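PDB 4XRI: importin-95 from Chaetomium thermophilum, which probably serves as a nuclear import receptor of the importin-beta family, carrying protein cargo into the nucleus and binding a small GTPase. Local coordinates for residues A[106-111]-A[118-123]; A[759-764]-A[809-814]; A[845-850]-A[855-860]. The protein carries 2 engineered substitutions. All coordinates share one frame; numbering follows the deposited sequence.

Contact 1. Residues A[106-111]-A[118-123]; sequences LETLAS and QAAAQV
Ser111 OG, gripped by Glu56 OE2 and Asn113 N and more weakly by Arg63 NH1, anchors the far end of a type I turn that begins at Thr108, the residue whose methyl faces Ala120. Inside the turn, Ser111 N donates to Thr108 O over 3.0 Å. The Thr108 hydroxyl reaches back one helical turn to Leu104 O, which leaves CG2, anti to the backbone N, to meet the neighbouring helix. Both CB and CG2 of Thr108 lie 3.8 Å from Ala120 CB. Beside them Leu109 CD2 comes within 4.0 Å of Ala120 CB and also touches the backbone of Ala121, 3.8 Å from its N. This is the close end of a helical hairpin in an all-helical HEAT-repeat protein: helix 95-108 turns back into helix 114-131, and with small alanines at the interface, Leu109 CA comes 6.1 Å from Ala120 CA. Leu53 and Ala54 of helix 42-54 pack on Thr108, while Ala158 and Ser159 of helix 153-168 meet Leu109. On another face of helix 114-131, Gln122 NE2 donates to an in-plane lone pair of Gln118 OE1 at 2.8 Å, and both side chains lean on Phe165.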
loop_
_atom_site.group_PDB
_atom_site.type_symbol
_atom_site.label_atom_id
_atom_site.label_comp_id
_atom_site.label_asym_id
_atom_site.label_seq_id
_atom_site.Cartn_x
_atom_site.Cartn_y
_atom_site.Cartn_z
ATOM N N LEU A 106 -24.108 -22.024 -23.671
ATOM C CA LEU A 106 -23.768 -23.404 -23.334
ATOM C C LEU A 106 -23.215 -24.165 -24.531
ATOM O O LEU A 106 -22.202 -24.858 -24.429
ATOM C CB LEU A 106 -24.994 -24.138 -22.787
ATOM C CG LEU A 106 -25.081 -24.370 -21.278
ATOM C CD1 LEU A 106 -26.276 -25.253 -20.948
ATOM C CD2 LEU A 106 -23.788 -24.981 -20.759
ATOM N N GLU A 107 -23.893 -24.032 -25.666
ATOM C CA GLU A 107 -23.519 -24.753 -26.876
ATOM C C GLU A 107 -22.171 -24.292 -27.435
ATOM O O GLU A 107 -21.442 -25.077 -28.040
ATOM C CB GLU A 107 -24.613 -24.602 -27.937
ATOM C CG GLU A 107 -25.875 -25.393 -27.624
ATOM C CD GLU A 107 -27.068 -24.973 -28.463
ATOM O OE1 GLU A 107 -28.149 -25.580 -28.305
ATOM O OE2 GLU A 107 -26.931 -24.035 -29.276
ATOM N N THR A 108 -21.837 -23.026 -27.208
ATOM C CA THR A 108 -20.609 -22.432 -27.734
ATOM C C THR A 108 -19.362 -23.004 -27.044
ATOM O O THR A 108 -18.250 -22.925 -27.574
ATOM C CB THR A 108 -20.645 -20.892 -27.585
ATOM O OG1 THR A 108 -21.795 -20.374 -28.264
ATOM C CG2 THR A 108 -19.397 -20.232 -28.171
ATOM N N LEU A 109 -19.552 -23.600 -25.869
ATOM C CA LEU A 109 -18.452 -24.252 -25.158
ATOM C C LEU A 109 -17.789 -25.338 -26.004
ATOM O O LEU A 109 -16.606 -25.636 -25.836
ATOM C CB LEU A 109 -18.942 -24.866 -23.846
ATOM C CG LEU A 109 -19.423 -23.942 -22.726
ATOM C CD1 LEU A 109 -19.778 -24.772 -21.501
ATOM C CD2 LEU A 109 -18.369 -22.898 -22.385
ATOM N N ALA A 110 -18.561 -25.925 -26.914
ATOM C CA ALA A 110 -18.087 -27.038 -27.727
ATOM C C ALA A 110 -17.306 -26.572 -28.954
ATOM O O ALA A 110 -16.711 -27.386 -29.662
ATOM C CB ALA A 110 -19.262 -27.907 -28.154
ATOM N N SER A 111 -17.314 -25.265 -29.203
ATOM C CA SER A 111 -16.648 -24.695 -30.371
ATOM C C SER A 111 -15.158 -25.020 -30.411
ATOM O O SER A 111 -14.469 -24.904 -29.401
ATOM C CB SER A 111 -16.839 -23.175 -30.404
ATOM O OG SER A 111 -16.142 -22.605 -31.499
ATOM N N GLN A 118 -13.677 -19.760 -24.638
ATOM C CA GLN A 118 -13.286 -19.046 -23.426
ATOM C C GLN A 118 -14.298 -17.960 -23.097
ATOM O O GLN A 118 -14.720 -17.818 -21.949
ATOM C CB GLN A 118 -11.892 -18.431 -23.582
ATOM C CG GLN A 118 -11.214 -18.053 -22.275
ATOM C CD GLN A 118 -11.646 -16.698 -21.748
ATOM O OE1 GLN A 118 -12.248 -15.899 -22.468
ATOM N NE2 GLN A 118 -11.338 -16.432 -20.483
ATOM N N ALA A 119 -14.675 -17.192 -24.116
ATOM C CA ALA A 119 -15.639 -16.107 -23.958
ATOM C C ALA A 119 -16.980 -16.632 -23.462
ATOM O O ALA A 119 -17.612 -16.024 -22.596
ATOM C CB ALA A 119 -15.816 -15.362 -25.268
ATOM N N ALA A 120 -17.402 -17.769 -24.007
ATOM C CA ALA A 120 -18.650 -18.401 -23.594
ATOM C C ALA A 120 -18.583 -18.823 -22.127
ATOM O O ALA A 120 -19.576 -18.747 -21.402
ATOM C CB ALA A 120 -18.955 -19.598 -24.478
ATOM N N ALA A 121 -17.405 -19.268 -21.700
ATOM C CA ALA A 121 -17.189 -19.649 -20.307
ATOM C C ALA A 121 -17.375 -18.451 -19.384
ATOM O O ALA A 121 -17.946 -18.572 -18.300
ATOM C CB ALA A 121 -15.803 -20.251 -20.123
ATOM N N GLN A 122 -16.893 -17.293 -19.829
ATOM C CA GLN A 122 -17.070 -16.050 -19.083
ATOM C C GLN A 122 -18.545 -15.683 -18.969
ATOM O O GLN A 122 -19.021 -15.311 -17.897
ATOM C CB GLN A 122 -16.299 -14.904 -19.743
ATOM C CG GLN A 122 -14.794 -14.999 -19.602
ATOM C CD GLN A 122 -14.096 -13.705 -19.980
ATOM O OE1 GLN A 122 -14.376 -12.647 -19.415
ATOM N NE2 GLN A 122 -13.196 -13.781 -20.954
ATOM N N VAL A 123 -19.260 -15.796 -20.083
ATOM C CA VAL A 123 -20.684 -15.495 -20.120
ATOM C C VAL A 123 -21.455 -16.376 -19.144
ATOM O O VAL A 123 -22.266 -15.889 -18.354
ATOM C CB VAL A 123 -21.263 -15.686 -21.539
ATOM C CG1 VAL A 123 -22.776 -15.543 -21.516
ATOM C CG2 VAL A 123 -20.638 -14.694 -22.503
#

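Contact 2. Residues A[759-764]-A[809-814]; sequences YVISLR and EALMRA. With SO4 (sulfate ion), chain E.
Leu811 carries this contact, setting one methyl against the backbone of Arg764 and the other beside Ile761. Its CG stands anti to the backbone N (chi1 177°), which sends the branched end across to helix 754-780. There CD1 lies alongside the Arg764 carbonyl, 3.5 Å from Arg764 O and almost as near its carbon, and it also rests 3.9 Å from Arg764 CB. The second branch is more loosely placed: Leu811 CD2 is 4.3 Å from Ile761 CG2 and similarly far from Ile761 O. No hydrogen bond joins the two segments; every close approach involves Leu811, which meets Arg764 and Ile761 through both backbone and side-chain atoms. Arg764 contributes only its root here. Its chain runs extended from CG to NE and away from Leu811; NH2 bonds to Ser800 OG of helix 791-802 and NH1 to Ala744 O, just beyond helix 730-743, so both nitrogens of the buried guanidinium group have hydrogen-bond partners. The helices belong to the C-terminal part of the importin-beta superhelix, where successive helices stack side by side; Ile801 of helix 791-802 touches both Arg764 and Leu811, and Ser808, just before helix 809-825, touches Ile761 and accepts a bond from Leu811 N through its OG. At the same helix start, Glu809 N donates to O1 of a sulfate at 2.6 Å, with an N-H...O angle of 142°. That ion probably comes from the crystallisation liquor, and the positive end of the helix dipole would favour it there. The Glu809 carboxylate extends elsewhere, with OE2 bonded to Gly854 N and Thr857 OG1.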
loop_
_atom_site.group_PDB
_atom_site.type_symbol
_atom_site.label_atom_id
_atom_site.label_comp_id
_atom_site.label_asym_id
_atom_site.label_seq_id
_atom_site.Cartn_x
_atom_site.Cartn_y
_atom_site.Cartn_z
ATOM N N TYR A 759 -10.950 3.849 10.099
ATOM C CA TYR A 759 -11.567 5.166 9.984
ATOM C C TYR A 759 -12.199 5.606 11.301
ATOM O O TYR A 759 -12.057 6.758 11.714
ATOM C CB TYR A 759 -12.622 5.181 8.878
ATOM C CG TYR A 759 -13.393 6.482 8.817
ATOM C CD1 TYR A 759 -14.667 6.586 9.364
ATOM C CD2 TYR A 759 -12.838 7.613 8.231
ATOM C CE1 TYR A 759 -15.369 7.777 9.320
ATOM C CE2 TYR A 759 -13.534 8.807 8.179
ATOM C CZ TYR A 759 -14.798 8.881 8.726
ATOM O OH TYR A 759 -15.492 10.067 8.678
ATOM N N VAL A 760 -12.892 4.681 11.956
ATOM C CA VAL A 760 -13.586 4.975 13.205
ATOM C C VAL A 760 -12.596 5.205 14.347
ATOM O O VAL A 760 -12.809 6.069 15.199
ATOM C CB VAL A 760 -14.564 3.838 13.576
ATOM C CG1 VAL A 760 -15.097 4.010 14.992
ATOM C CG2 VAL A 760 -15.710 3.785 12.574
ATOM N N ILE A 761 -11.511 4.434 14.358
ATOM C CA ILE A 761 -10.439 4.658 15.323
ATOM C C ILE A 761 -9.866 6.058 15.137
ATOM O O ILE A 761 -9.686 6.805 16.098
ATOM C CB ILE A 761 -9.308 3.624 15.183
ATOM C CG1 ILE A 761 -9.782 2.241 15.627
ATOM C CG2 ILE A 761 -8.096 4.046 16.003
ATOM C CD1 ILE A 761 -8.712 1.178 15.513
ATOM N N SER A 762 -9.596 6.410 13.885
ATOM C CA SER A 762 -9.092 7.734 13.557
ATOM C C SER A 762 -10.101 8.818 13.922
ATOM O O SER A 762 -9.731 9.869 14.446
ATOM C CB SER A 762 -8.749 7.822 12.071
ATOM O OG SER A 762 -8.369 9.140 11.718
ATOM N N LEU A 763 -11.370 8.557 13.627
ATOM C CA LEU A 763 -12.440 9.505 13.909
ATOM C C LEU A 763 -12.528 9.805 15.401
ATOM O O LEU A 763 -12.636 10.962 15.813
ATOM C CB LEU A 763 -13.779 8.963 13.406
ATOM C CG LEU A 763 -15.014 9.830 13.654
ATOM C CD1 LEU A 763 -14.907 11.135 12.890
ATOM C CD2 LEU A 763 -16.274 9.077 13.257
ATOM N N ARG A 764 -12.473 8.752 16.207
ATOM C CA ARG A 764 -12.619 8.884 17.651
ATOM C C ARG A 764 -11.386 9.515 18.286
ATOM O O ARG A 764 -11.472 10.117 19.356
ATOM C CB ARG A 764 -12.916 7.523 18.277
ATOM C CG ARG A 764 -14.302 7.007 17.903
ATOM C CD ARG A 764 -14.658 5.715 18.613
ATOM N NE ARG A 764 -16.096 5.465 18.538
ATOM C CZ ARG A 764 -16.742 4.565 19.271
ATOM N NH1 ARG A 764 -18.054 4.418 19.140
ATOM N NH2 ARG A 764 -16.077 3.815 20.138
ATOM N N GLU A 809 -2.835 3.595 19.929
ATOM C CA GLU A 809 -2.160 4.187 21.076
ATOM C C GLU A 809 -2.597 5.635 21.265
ATOM O O GLU A 809 -2.845 6.081 22.386
ATOM C CB GLU A 809 -0.641 4.114 20.917
ATOM C CG GLU A 809 0.109 4.968 21.920
ATOM C CD GLU A 809 1.570 4.586 22.045
ATOM O OE1 GLU A 809 1.981 3.581 21.427
ATOM O OE2 GLU A 809 2.308 5.292 22.767
ATOM N N ALA A 810 -2.698 6.359 20.154
ATOM C CA ALA A 810 -3.108 7.759 20.170
ATOM C C ALA A 810 -4.504 7.933 20.760
ATOM O O ALA A 810 -4.764 8.888 21.492
ATOM C CB ALA A 810 -3.056 8.337 18.764
ATOM N N LEU A 811 -5.396 7.002 20.441
ATOM C CA LEU A 811 -6.771 7.068 20.924
ATOM C C LEU A 811 -6.832 6.869 22.434
ATOM O O LEU A 811 -7.562 7.572 23.135
ATOM C CB LEU A 811 -7.638 6.024 20.219
ATOM C CG LEU A 811 -9.095 5.933 20.676
ATOM C CD1 LEU A 811 -9.776 7.290 20.582
ATOM C CD2 LEU A 811 -9.850 4.892 19.859
ATOM N N MET A 812 -6.052 5.915 22.933
ATOM C CA MET A 812 -6.016 5.641 24.364
ATOM C C MET A 812 -5.338 6.784 25.111
ATOM O O MET A 812 -5.752 7.146 26.210
ATOM C CB MET A 812 -5.302 4.318 24.646
ATOM C CG MET A 812 -5.929 3.122 23.944
ATOM S SD MET A 812 -7.726 3.055 24.103
ATOM C CE MET A 812 -7.913 2.746 25.858
ATOM N N ARG A 813 -4.299 7.349 24.506
ATOM C CA ARG A 813 -3.617 8.500 25.089
ATOM C C ARG A 813 -4.571 9.684 25.211
ATOM O O ARG A 813 -4.703 10.282 26.282
ATOM C CB ARG A 813 -2.394 8.888 24.254
ATOM C CG ARG A 813 -1.626 10.080 24.808
ATOM C CD ARG A 813 -0.259 10.234 24.159
ATOM N NE ARG A 813 -0.346 10.539 22.733
ATOM C CZ ARG A 813 -0.093 9.668 21.761
ATOM N NH1 ARG A 813 0.267 8.426 22.056
ATOM N NH2 ARG A 813 -0.195 10.042 20.493
ATOM N N ALA A 814 -5.242 10.006 24.108
ATOM C CA ALA A 814 -6.210 11.100 24.074
ATOM C C ALA A 814 -7.333 10.890 25.084
ATOM O O ALA A 814 -7.823 11.843 25.693
ATOM C CB ALA A 814 -6.786 11.250 22.676
HETATM S S SO4 E . -0.950 1.877 17.142
HETATM O O1 SO4 E . -1.743 1.809 18.365
HETATM O O2 SO4 E . 0.023 2.958 17.258
HETATM O O3 SO4 E . -1.824 2.125 16.000
HETATM O O4 SO4 E . -0.252 0.609 16.954
#

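Contact 3. Residues A[845-850]-A[855-860]; sequences RETRSN and ARTIET
Ile858 fills the tight part of the contact, laying its branches against two carbonyl oxygens where the preceding helix ends and the link begins. CG2 of Ile858 sits 3.7 Å from Arg848 O, and its CD1 lies 3.9 Å from Asn850 O. With CG1 anti to the carbonyl carbon (chi1 -61°), the two branches spread so that each finds its own oxygen. The backbones are close as well, Arg848 CA and Ile858 CA being 4.7 Å apart. Next to this, the methyls of two threonines meet across the pair: Thr847 CG2 is 3.9 Å from Thr857 CG2, the side chains crossing at about a right angle. Their hydroxyls turn to other partners, Thr847 OG1 to Met843 O and Thr857 OG1 to Arg813 NH1 and Glu809 OE2, so this meeting is purely apolar. The solvent side is looser. Arg848 leads its chain away past Ala861 and Arg865, with Arg845 CA above one guanidinium face, toward its rim, and the exposed Ser849 turns its OG back to Arg845 O, 2.9 Å away. Helices 838-849 and 855-872 form a roughly antiparallel hairpin with a short non-helical link; the axes of 845-849 and 855-860 approach to 8.3 Å at 144°. Helix 809-825 packs against the hairpin, Met812 and Met816 on Thr847, Arg813 and Met816 on Thr860.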
loop_
_atom_site.group_PDB
_atom_site.type_symbol
_atom_site.label_atom_id
_atom_site.label_comp_id
_atom_site.label_asym_id
_atom_site.label_seq_id
_atom_site.Cartn_x
_atom_site.Cartn_y
_atom_site.Cartn_z
ATOM N N ARG A 845 -5.784 1.581 33.941
ATOM C CA ARG A 845 -4.806 0.576 34.340
ATOM C C ARG A 845 -4.268 -0.185 33.133
ATOM O O ARG A 845 -3.070 -0.448 33.046
ATOM C CB ARG A 845 -5.415 -0.402 35.342
ATOM C CG ARG A 845 -4.430 -1.444 35.838
ATOM C CD ARG A 845 -5.136 -2.645 36.432
ATOM N NE ARG A 845 -4.273 -3.821 36.437
ATOM C CZ ARG A 845 -4.068 -4.600 35.379
ATOM N NH1 ARG A 845 -3.264 -5.651 35.472
ATOM N NH2 ARG A 845 -4.663 -4.325 34.226
ATOM N N GLU A 846 -5.154 -0.529 32.203
ATOM C CA GLU A 846 -4.746 -1.209 30.978
ATOM C C GLU A 846 -3.800 -0.337 30.165
ATOM O O GLU A 846 -2.837 -0.824 29.573
ATOM C CB GLU A 846 -5.962 -1.583 30.126
ATOM C CG GLU A 846 -5.598 -2.270 28.817
ATOM C CD GLU A 846 -6.733 -2.261 27.815
ATOM O OE1 GLU A 846 -7.313 -1.179 27.581
ATOM O OE2 GLU A 846 -7.047 -3.336 27.262
ATOM N N THR A 847 -4.084 0.959 30.145
ATOM C CA THR A 847 -3.317 1.901 29.346
ATOM C C THR A 847 -1.929 2.120 29.933
ATOM O O THR A 847 -0.940 2.185 29.202
ATOM C CB THR A 847 -4.032 3.259 29.238
ATOM O OG1 THR A 847 -5.429 3.051 28.996
ATOM C CG2 THR A 847 -3.441 4.083 28.103
ATOM N N ARG A 848 -1.853 2.235 31.256
ATOM C CA ARG A 848 -0.573 2.483 31.904
ATOM C C ARG A 848 0.292 1.225 31.922
ATOM O O ARG A 848 1.519 1.308 31.970
ATOM C CB ARG A 848 -0.778 3.018 33.328
ATOM C CG ARG A 848 -1.437 2.059 34.313
ATOM C CD ARG A 848 -1.520 2.698 35.697
ATOM N NE ARG A 848 -1.997 1.778 36.726
ATOM C CZ ARG A 848 -3.171 1.881 37.343
ATOM N NH1 ARG A 848 -4.002 2.866 37.033
ATOM N NH2 ARG A 848 -3.513 0.997 38.272
ATOM N N SER A 849 -0.347 0.061 31.854
ATOM C CA SER A 849 0.368 -1.207 31.984
ATOM C C SER A 849 0.799 -1.809 30.647
ATOM O O SER A 849 1.486 -2.830 30.619
ATOM C CB SER A 849 -0.492 -2.219 32.741
ATOM O OG SER A 849 -0.730 -1.793 34.070
ATOM N N ASN A 850 0.395 -1.187 29.545
ATOM C CA ASN A 850 0.802 -1.661 28.227
ATOM C C ASN A 850 2.254 -1.289 27.952
ATOM O O ASN A 850 2.567 -0.134 27.656
ATOM C CB ASN A 850 -0.110 -1.089 27.140
ATOM C CG ASN A 850 0.163 -1.687 25.766
ATOM O OD1 ASN A 850 1.194 -2.320 25.537
ATOM N ND2 ASN A 850 -0.765 -1.477 24.838
ATOM N N ALA A 855 6.189 6.538 25.988
ATOM C CA ALA A 855 6.332 7.196 27.282
ATOM C C ALA A 855 5.275 8.274 27.500
ATOM O O ALA A 855 4.773 8.438 28.611
ATOM C CB ALA A 855 7.723 7.789 27.419
ATOM N N ARG A 856 4.947 9.010 26.439
ATOM C CA ARG A 856 3.903 10.032 26.498
ATOM C C ARG A 856 2.601 9.445 27.027
ATOM O O ARG A 856 2.000 9.968 27.967
ATOM C CB ARG A 856 3.652 10.644 25.117
ATOM C CG ARG A 856 4.821 11.375 24.490
ATOM C CD ARG A 856 4.456 11.791 23.071
ATOM N NE ARG A 856 5.510 12.543 22.401
ATOM C CZ ARG A 856 5.450 12.929 21.130
ATOM N NH1 ARG A 856 6.452 13.612 20.593
ATOM N NH2 ARG A 856 4.388 12.629 20.393
ATOM N N THR A 857 2.184 8.350 26.404
ATOM C CA THR A 857 0.920 7.696 26.714
ATOM C C THR A 857 0.867 7.186 28.150
ATOM O O THR A 857 -0.111 7.415 28.864
ATOM C CB THR A 857 0.668 6.515 25.759
ATOM O OG1 THR A 857 0.776 6.962 24.401
ATOM C CG2 THR A 857 -0.713 5.925 25.990
ATOM N N ILE A 858 1.924 6.497 28.565
ATOM C CA ILE A 858 1.989 5.919 29.901
ATOM C C ILE A 858 2.004 7.013 30.968
ATOM O O ILE A 858 1.395 6.867 32.030
ATOM C CB ILE A 858 3.227 5.016 30.053
ATOM C CG1 ILE A 858 3.154 3.857 29.058
ATOM C CG2 ILE A 858 3.337 4.477 31.471
ATOM C CD1 ILE A 858 4.411 3.018 28.997
ATOM N N GLU A 859 2.686 8.117 30.677
ATOM C CA GLU A 859 2.695 9.264 31.579
ATOM C C GLU A 859 1.313 9.901 31.662
ATOM O O GLU A 859 0.866 10.305 32.737
ATOM C CB GLU A 859 3.722 10.300 31.127
ATOM C CG GLU A 859 5.158 9.908 31.405
ATOM C CD GLU A 859 6.150 10.845 30.750
ATOM O OE1 GLU A 859 5.719 11.695 29.942
ATOM O OE2 GLU A 859 7.359 10.733 31.041
ATOM N N THR A 860 0.640 9.992 30.519
ATOM C CA THR A 860 -0.710 10.538 30.465
ATOM C C THR A 860 -1.669 9.648 31.245
ATOM O O THR A 860 -2.589 10.131 31.907
ATOM C CB THR A 860 -1.208 10.678 29.013
ATOM O OG1 THR A 860 -0.239 11.394 28.237
ATOM C CG2 THR A 860 -2.535 11.420 28.968
#

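How the contacts relate
Along the chain the three contacts follow in series, each closing before the next opens. Contact 1 lies near the N-terminus, on helices 95-108 and 114-131, and its centre is about 52 Å from that of contact 2 and about 63 Å from that of contact 3, on the opposite side of the chain's centre from the latter. Contacts 2 and 3 are neighbours, their centres about 15 Å apart. Helix 809-825 joins them: its segment 809-814 packs on helix 754-780 in contact 2 and also touches both segments of contact 3. Contact 1 and the pair of contacts 2 and 3 sit far apart in the solenoid, consistent with a long, flexible receptor built by local helix-to-helix packing.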